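Local coordinates for uncharacterized protein (Magnetospirillum magneticum AMB-1, PDB 5MU5) that is a Maf-family glycosyltransferase, involved in forming the bacterial flagellum and probably acting by attaching sugar to flagellin, at residues N488-S493 with N500-S505; E21-M26 with P168-R173. All blocks are in the same frame, centred on the assembly; numbering follows the deposited sequence.

Interaction 1: N488-S493 with N500-S505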
ATOM      1  N   ASN A 488      16.751  20.067  11.807  1.00 41.89           N
ATOM      2  CA  ASN A 488      17.886  20.522  11.049  1.00 43.82           C
ATOM      3  C   ASN A 488      18.769  19.295  10.712  1.00 40.14           C
ATOM      4  O   ASN A 488      19.535  18.818  11.543  1.00 45.55           O
ATOM      5  CB  ASN A 488      18.599  21.545  11.919  1.00 51.54           C
ATOM      6  CG  ASN A 488      19.605  22.364  11.172  1.00 60.35           C
ATOM      7  OD1 ASN A 488      19.417  22.718  10.004  1.00 65.28           O
ATOM      8  ND2 ASN A 488      20.693  22.695  11.857  1.00 69.74           N
ATOM      9  N   ALA A 489      18.639  18.772   9.503  1.00 36.20           N
ATOM     10  CA  ALA A 489      19.310  17.544   9.106  1.00 35.06           C
ATOM     11  C   ALA A 489      20.462  17.743   8.126  1.00 34.04           C
ATOM     12  O   ALA A 489      20.325  18.416   7.115  1.00 34.39           O
ATOM     13  CB  ALA A 489      18.300  16.581   8.514  1.00 34.58           C
ATOM     14  N   PHE A 490      21.593  17.120   8.437  1.00 35.25           N
ATOM     15  CA  PHE A 490      22.788  17.199   7.623  1.00 35.16           C
ATOM     16  C   PHE A 490      23.120  15.834   7.082  1.00 35.46           C
ATOM     17  O   PHE A 490      22.946  14.839   7.765  1.00 37.36           O
ATOM     18  CB  PHE A 490      23.936  17.739   8.449  1.00 37.25           C
ATOM     19  CG  PHE A 490      23.663  19.100   9.007  1.00 41.92           C
ATOM     20  CD1 PHE A 490      23.081  19.248  10.257  1.00 43.04           C
ATOM     21  CD2 PHE A 490      23.928  20.238   8.258  1.00 44.39           C
ATOM     22  CE1 PHE A 490      22.810  20.503  10.762  1.00 43.91           C
ATOM     23  CE2 PHE A 490      23.663  21.491   8.761  1.00 43.90           C
ATOM     24  CZ  PHE A 490      23.098  21.626  10.005  1.00 45.26           C
ATOM     25  N   ASN A 491      23.538  15.772   5.826  1.00 36.87           N
ATOM     26  CA  ASN A 491      23.908  14.501   5.239  1.00 37.92           C
ATOM     27  C   ASN A 491      25.391  14.561   4.981  1.00 37.45           C
ATOM     28  O   ASN A 491      25.827  15.370   4.171  1.00 35.28           O
ATOM     29  CB  ASN A 491      23.147  14.247   3.944  1.00 37.39           C
ATOM     30  CG  ASN A 491      23.393  12.855   3.383  1.00 39.12           C
ATOM     31  OD1 ASN A 491      24.080  12.016   3.997  1.00 40.09           O
ATOM     32  ND2 ASN A 491      22.825  12.593   2.210  1.00 37.45           N
ATOM     33  N   CYS A 492      26.150  13.733   5.704  1.00 35.46           N
ATOM     34  CA  CYS A 492      27.591  13.613   5.520  1.00 36.87           C
ATOM     35  C   CYS A 492      27.976  12.437   4.620  1.00 36.86           C
ATOM     36  O   CYS A 492      29.167  12.238   4.316  1.00 36.29           O
ATOM     37  CB  CYS A 492      28.302  13.473   6.881  1.00 41.52           C
ATOM     38  SG  CYS A 492      27.979  14.823   8.065  1.00 41.69           S
ATOM     39  N   SER A 493      26.975  11.671   4.176  1.00 36.34           N
ATOM     40  CA  SER A 493      27.193  10.485   3.352  1.00 35.45           C
ATOM     41  C   SER A 493      27.527  10.830   1.898  1.00 35.95           C
ATOM     42  O   SER A 493      26.966  11.756   1.325  1.00 34.85           O
ATOM     43  CB  SER A 493      25.944   9.603   3.370  1.00 36.26           C
ATOM     44  OG  SER A 493      25.512   9.396   4.697  1.00 39.10           O
ATOM     45  N   ASN A 500      15.222  17.727   2.177  1.00 36.48           N
ATOM     46  CA  ASN A 500      15.170  18.246   3.525  1.00 36.95           C
ATOM     47  C   ASN A 500      16.426  18.004   4.353  1.00 36.93           C
ATOM     48  O   ASN A 500      16.360  17.988   5.580  1.00 38.30           O
ATOM     49  CB  ASN A 500      13.929  17.719   4.216  1.00 37.07           C
ATOM     50  CG  ASN A 500      12.677  18.221   3.563  1.00 35.01           C
ATOM     51  OD1 ASN A 500      12.532  19.401   3.405  1.00 37.19           O
ATOM     52  ND2 ASN A 500      11.773  17.338   3.206  1.00 33.97           N
ATOM     53  N   THR A 501      17.561  17.838   3.680  1.00 35.91           N
ATOM     54  CA  THR A 501      18.854  17.665   4.343  1.00 38.96           C
ATOM     55  C   THR A 501      19.821  18.613   3.693  1.00 39.38           C
ATOM     56  O   THR A 501      19.619  18.977   2.550  1.00 39.68           O
ATOM     57  CB  THR A 501      19.446  16.234   4.163  1.00 38.31           C
ATOM     58  OG1 THR A 501      19.790  16.023   2.788  1.00 38.58           O
ATOM     59  CG2 THR A 501      18.484  15.187   4.597  1.00 37.70           C
ATOM     60  N   ARG A 502      20.867  19.020   4.401  1.00 41.66           N
ATOM     61  CA  ARG A 502      21.902  19.853   3.794  1.00 44.59           C
ATOM     62  C   ARG A 502      23.176  19.030   3.694  1.00 41.50           C
ATOM     63  O   ARG A 502      23.575  18.394   4.641  1.00 39.11           O
ATOM     64  CB  ARG A 502      22.163  21.131   4.592  1.00 50.88           C
ATOM     65  CG  ARG A 502      21.420  22.362   4.094  1.00 61.48           C
ATOM     66  CD  ARG A 502      22.122  23.664   4.497  1.00 70.56           C
ATOM     67  NE  ARG A 502      22.209  23.818   5.951  1.00 77.45           N
ATOM     68  CZ  ARG A 502      21.208  24.217   6.744  1.00 82.25           C
ATOM     69  NH1 ARG A 502      20.015  24.511   6.233  1.00 88.40           N
ATOM     70  NH2 ARG A 502      21.393  24.314   8.062  1.00 78.94           N
ATOM     71  N   PRO A 503      23.807  19.014   2.529  1.00 38.83           N
ATOM     72  CA  PRO A 503      25.084  18.326   2.418  1.00 38.18           C
ATOM     73  C   PRO A 503      26.083  18.921   3.390  1.00 38.94           C
ATOM     74  O   PRO A 503      26.093  20.116   3.582  1.00 42.56           O
ATOM     75  CB  PRO A 503      25.525  18.652   0.986  1.00 37.10           C
ATOM     76  CG  PRO A 503      24.248  18.884   0.254  1.00 37.33           C
ATOM     77  CD  PRO A 503      23.331  19.534   1.236  1.00 37.75           C
ATOM     78  N   LEU A 504      26.927  18.106   3.982  1.00 38.95           N
ATOM     79  CA  LEU A 504      27.920  18.593   4.921  1.00 39.33           C
ATOM     80  C   LEU A 504      29.043  17.594   4.950  1.00 39.28           C
ATOM     81  O   LEU A 504      28.821  16.435   5.231  1.00 38.09           O
ATOM     82  CB  LEU A 504      27.339  18.700   6.333  1.00 40.82           C
ATOM     83  CG  LEU A 504      28.320  19.186   7.408  1.00 41.50           C
ATOM     84  CD1 LEU A 504      28.651  20.657   7.215  1.00 41.63           C
ATOM     85  CD2 LEU A 504      27.770  18.993   8.804  1.00 43.51           C
ATOM     86  N   SER A 505      30.242  18.050   4.625  1.00 41.06           N
ATOM     87  CA  SER A 505      31.445  17.253   4.759  1.00 40.64           C
ATOM     88  C   SER A 505      31.660  17.038   6.251  1.00 41.68           C
ATOM     89  O   SER A 505      31.522  17.975   7.036  1.00 40.86           O
ATOM     90  CB  SER A 505      32.614  18.011   4.149  1.00 42.48           C
ATOM     91  OG  SER A 505      33.831  17.476   4.588  1.00 47.98           O
TER
HETATM   92  O   HOH W   1      16.507  19.770   7.630  1.00 39.42           O
HETATM   93  O   HOH W   2      21.244  14.781   1.085  1.00 34.15           O

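Interaction 2: E21-M26 with P168-R173. With EDO (1,2-ethanediol), chain I.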
ATOM      1  N   GLU A  21     -29.218  14.145  -3.909  1.00 43.29           N
ATOM      2  CA  GLU A  21     -29.589  13.047  -3.036  1.00 44.50           C
ATOM      3  C   GLU A  21     -28.441  12.043  -2.809  1.00 44.08           C
ATOM      4  O   GLU A  21     -28.174  11.631  -1.688  1.00 42.48           O
ATOM      5  CB  GLU A  21     -30.789  12.309  -3.651  1.00 45.79           C
ATOM      6  CG  GLU A  21     -31.299  11.132  -2.829  1.00 47.92           C
ATOM      7  CD  GLU A  21     -32.404  10.357  -3.523  1.00 51.14           C
ATOM      8  OE1 GLU A  21     -32.884  10.778  -4.595  1.00 50.31           O
ATOM      9  OE2 GLU A  21     -32.809   9.323  -2.967  1.00 55.27           O
ATOM     10  N   LEU A  22     -27.775  11.647  -3.882  1.00 45.25           N
ATOM     11  CA  LEU A  22     -26.810  10.553  -3.830  1.00 45.29           C
ATOM     12  C   LEU A  22     -25.340  10.930  -3.942  1.00 44.49           C
ATOM     13  O   LEU A  22     -24.495  10.073  -3.712  1.00 43.80           O
ATOM     14  CB  LEU A  22     -27.167   9.548  -4.923  1.00 46.20           C
ATOM     15  CG  LEU A  22     -28.535   8.891  -4.680  1.00 47.19           C
ATOM     16  CD1 LEU A  22     -29.211   8.478  -5.984  1.00 46.88           C
ATOM     17  CD2 LEU A  22     -28.377   7.707  -3.737  1.00 47.05           C
ATOM     18  N   MET A  23     -25.037  12.177  -4.318  1.00 43.85           N
ATOM     19  CA  MET A  23     -23.653  12.689  -4.355  1.00 44.73           C
ATOM     20  C   MET A  23     -23.687  14.173  -3.975  1.00 44.53           C
ATOM     21  O   MET A  23     -23.343  15.045  -4.787  1.00 43.70           O
ATOM     22  CB  MET A  23     -23.045  12.478  -5.744  1.00 46.25           C
ATOM     23  CG  MET A  23     -21.537  12.515  -5.745  1.00 48.98           C
ATOM     24  SD  MET A  23     -20.834  12.439  -7.407  1.00 52.94           S
ATOM     25  CE  MET A  23     -20.949  10.699  -7.749  1.00 51.53           C
ATOM     26  N   PRO A  24     -24.086  14.459  -2.722  1.00 45.67           N
ATOM     27  CA  PRO A  24     -24.566  15.818  -2.372  1.00 47.39           C
ATOM     28  C   PRO A  24     -23.611  16.969  -2.671  1.00 45.99           C
ATOM     29  O   PRO A  24     -24.039  17.993  -3.236  1.00 45.01           O
ATOM     30  CB  PRO A  24     -24.905  15.727  -0.868  1.00 46.11           C
ATOM     31  CG  PRO A  24     -24.948  14.282  -0.554  1.00 47.89           C
ATOM     32  CD  PRO A  24     -24.096  13.548  -1.561  1.00 46.13           C
ATOM     33  N   GLU A  25     -22.350  16.821  -2.294  1.00 46.16           N
ATOM     34  CA  GLU A  25     -21.364  17.883  -2.550  1.00 47.88           C
ATOM     35  C   GLU A  25     -21.263  18.188  -4.039  1.00 44.39           C
ATOM     36  O   GLU A  25     -21.139  19.337  -4.429  1.00 44.60           O
ATOM     37  CB  GLU A  25     -19.982  17.521  -1.982  1.00 53.31           C
ATOM     38  CG  GLU A  25     -19.865  17.661  -0.461  1.00 59.50           C
ATOM     39  CD  GLU A  25     -18.490  17.267   0.083  1.00 66.70           C
ATOM     40  OE1 GLU A  25     -18.387  17.048   1.315  1.00 70.62           O
ATOM     41  OE2 GLU A  25     -17.509  17.175  -0.707  1.00 71.14           O
ATOM     42  N   MET A  26     -21.341  17.169  -4.879  1.00 42.05           N
ATOM     43  CA  MET A  26     -21.282  17.381  -6.316  1.00 41.44           C
ATOM     44  C   MET A  26     -22.574  18.053  -6.789  1.00 40.55           C
ATOM     45  O   MET A  26     -22.557  18.956  -7.641  1.00 38.14           O
ATOM     46  CB  MET A  26     -21.109  16.045  -7.029  1.00 43.98           C
ATOM     47  CG  MET A  26     -20.893  16.162  -8.529  1.00 46.34           C
ATOM     48  SD  MET A  26     -19.361  17.023  -8.931  1.00 52.13           S
ATOM     49  CE  MET A  26     -18.136  15.884  -8.274  1.00 48.61           C
ATOM     50  N   PRO A 168     -29.886   6.195 -12.654  1.00 46.90           N
ATOM     51  CA  PRO A 168     -29.496   4.796 -12.499  1.00 45.84           C
ATOM     52  C   PRO A 168     -28.013   4.652 -12.128  1.00 46.95           C
ATOM     53  O   PRO A 168     -27.664   3.754 -11.381  1.00 46.51           O
ATOM     54  CB  PRO A 168     -29.778   4.203 -13.878  1.00 48.16           C
ATOM     55  CG  PRO A 168     -30.826   5.088 -14.470  1.00 49.03           C
ATOM     56  CD  PRO A 168     -30.433   6.458 -14.000  1.00 48.81           C
ATOM     57  N   LEU A 169     -27.159   5.553 -12.605  1.00 45.06           N
ATOM     58  CA  LEU A 169     -25.749   5.533 -12.212  1.00 45.32           C
ATOM     59  C   LEU A 169     -25.571   5.914 -10.752  1.00 42.33           C
ATOM     60  O   LEU A 169     -24.952   5.181  -9.978  1.00 37.78           O
ATOM     61  CB  LEU A 169     -24.938   6.488 -13.080  1.00 48.78           C
ATOM     62  CG  LEU A 169     -24.817   6.054 -14.532  1.00 55.40           C
ATOM     63  CD1 LEU A 169     -24.142   7.121 -15.379  1.00 59.46           C
ATOM     64  CD2 LEU A 169     -24.020   4.768 -14.573  1.00 60.33           C
ATOM     65  N   LEU A 170     -26.125   7.062 -10.373  1.00 41.50           N
ATOM     66  CA  LEU A 170     -26.021   7.539  -8.998  1.00 40.21           C
ATOM     67  C   LEU A 170     -26.642   6.578  -7.997  1.00 40.24           C
ATOM     68  O   LEU A 170     -26.166   6.457  -6.875  1.00 37.56           O
ATOM     69  CB  LEU A 170     -26.661   8.915  -8.879  1.00 40.90           C
ATOM     70  CG  LEU A 170     -25.829   9.995  -9.551  1.00 41.92           C
ATOM     71  CD1 LEU A 170     -26.691  11.178  -9.944  1.00 42.73           C
ATOM     72  CD2 LEU A 170     -24.689  10.402  -8.628  1.00 43.67           C
ATOM     73  N   GLU A 171     -27.705   5.900  -8.421  1.00 41.03           N
ATOM     74  CA  GLU A 171     -28.388   4.914  -7.593  1.00 44.52           C
ATOM     75  C   GLU A 171     -27.446   3.813  -7.083  1.00 43.55           C
ATOM     76  O   GLU A 171     -27.693   3.251  -6.033  1.00 42.45           O
ATOM     77  CB  GLU A 171     -29.551   4.287  -8.380  1.00 48.05           C
ATOM     78  CG  GLU A 171     -30.625   3.663  -7.515  1.00 54.52           C
ATOM     79  CD  GLU A 171     -31.224   4.666  -6.544  1.00 57.37           C
ATOM     80  OE1 GLU A 171     -31.549   5.804  -6.958  1.00 65.04           O
ATOM     81  OE2 GLU A 171     -31.357   4.317  -5.362  1.00 59.04           O
ATOM     82  N   THR A 172     -26.373   3.512  -7.825  1.00 43.99           N
ATOM     83  CA  THR A 172     -25.364   2.508  -7.400  1.00 43.32           C
ATOM     84  C   THR A 172     -24.562   2.922  -6.168  1.00 43.60           C
ATOM     85  O   THR A 172     -23.918   2.077  -5.538  1.00 49.99           O
ATOM     86  CB  THR A 172     -24.362   2.184  -8.528  1.00 43.82           C
ATOM     87  OG1 THR A 172     -23.660   3.367  -8.936  1.00 42.85           O
ATOM     88  CG2 THR A 172     -25.081   1.591  -9.750  1.00 42.78           C
ATOM     89  N   ARG A 173     -24.580   4.211  -5.833  1.00 41.56           N
ATOM     90  CA  ARG A 173     -23.924   4.717  -4.627  1.00 41.66           C
ATOM     91  C   ARG A 173     -24.738   4.539  -3.374  1.00 42.97           C
ATOM     92  O   ARG A 173     -24.210   4.742  -2.288  1.00 43.76           O
ATOM     93  CB  ARG A 173     -23.645   6.214  -4.752  1.00 44.44           C
ATOM     94  CG  ARG A 173     -22.592   6.530  -5.781  1.00 45.21           C
ATOM     95  CD  ARG A 173     -22.505   8.011  -5.992  1.00 47.33           C
ATOM     96  NE  ARG A 173     -22.154   8.699  -4.760  1.00 51.74           N
ATOM     97  CZ  ARG A 173     -20.918   8.943  -4.356  1.00 50.91           C
ATOM     98  NH1 ARG A 173     -19.878   8.550  -5.071  1.00 52.85           N
ATOM     99  NH2 ARG A 173     -20.725   9.591  -3.229  1.00 54.68           N
TER
HETATM  100  C1  EDO I 708     -20.506  13.152  -1.942  1.00 45.23           C
HETATM  101  O1  EDO I 708     -20.887  14.321  -1.225  1.00 44.38           O
HETATM  102  C2  EDO I 708     -19.145  13.542  -2.488  1.00 51.70           C
HETATM  103  O2  EDO I 708     -19.354  14.562  -3.495  1.00 58.63           O

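Interaction 1: N488-S493 with N500-S505
F490 and R502 form a parallel bridge at the outer edge of the large mixed sheet: strand 502-503 is outermost in this chain, and strand 488-491 lies between it and strand 408-412. The six residues between the two segments contain neither helix nor strand, so no helical crossover links them. Three backbone bonds fix the register. R502 N donates to A489 O (2.8 Å), N491 N donates to R502 O (2.9 Å, 166° at the hydrogen) and L504 N donates to N491 O (3.0 Å). R502 thus bonds to the residues before and after F490, as a parallel pair requires. Earlier along the strands, where the same pattern would join A489 N to N500 O directly, a water accepts from the one and donates to the other.

F490 and R502 project from the same face of the sheet, side by side and pointing the same way. The guanidinium is turned 75° from the ring plane, and its NH2 approaches F490 CE2 obliquely at 3.7 Å. A bend at chi3 (-61°) turns the guanidinium toward N488 of the neighbouring strand, leaving NH2 3.2 Å from N488 OD1. Nearer the root of the ring, L504 CD2 packs 4.0 Å from F490 CB, while Y410 of the next strand stacks on the ring.

N491 and P503 occupy the opposite face. An Asx turn closes where strand 488-491 ends, S493 N donating to N491 OD1 (2.9 Å). N491 ND2 donates to a second water, which in turn donates to T501 OG1 at 2.6 Å; that hydroxyl also bonds I498 O.

Interaction 2: E21-M26 with P168-R173
L22 and L170 bring their CA atoms within 6.0 Å, where the end of helix 9-22 meets the last turn of helix 166-171 in the Maf N-terminal domain. The latter helix belongs to the beta-alpha-beta connection between parallel strands 146-150 and 180-183. M23 breaks the first segment: it leaves helical geometry after helix 9-22 and occupies the N-cap position of helix 24-32. Here R173 NE donates to L22 O (2.9 Å, 155° at the hydrogen), and the oxygen lies at the guanidinium edge, 14° out of its plane.

M23 covers a face of the same group, its CG 3.8 Å above the plane, over the centre. Turning at chi3 (-80°), the methionine chain brings CE to 3.6 Å from R173 CD. With an alanine for the arginine, L22 O would probably lose this donor, and M23 CG and CE the flat group they cover.

L22 CD1 rests 3.9 Å from L170 CB, while L170 CD2 meets M23 CE; L180 touches both M23 and L170. Outside this patch, E21 and E171 each form salt bridges with R167 and R174. Beyond the break, E25 N donates to O1 of a 1,2-ethanediol, probably from the crystallisation liquor, at 3.1 Å.

The two contacts lie in separate parts of the chain, their centres about 51 Å apart and their nearest atoms about 30 Å, and share no secondary-structure element. Both are partly buried, their centres about 29 and 28 Å from the centre of the chain. Interaction 1 is local in sequence and extends a sheet at its edge, so its register is set by backbone bonds, with two waters bridging the segments. Interaction 2 joins residues more than 140 positions apart and packs helix ends beside the edge strand of a different, four-stranded parallel sheet; there, one side-chain-to-backbone bond and apolar packing do the work. An arginine meets a neighbour's side chain in both, obliquely against a ring in 488-493/500-505 and face-on to a methionine in 21-26/168-173.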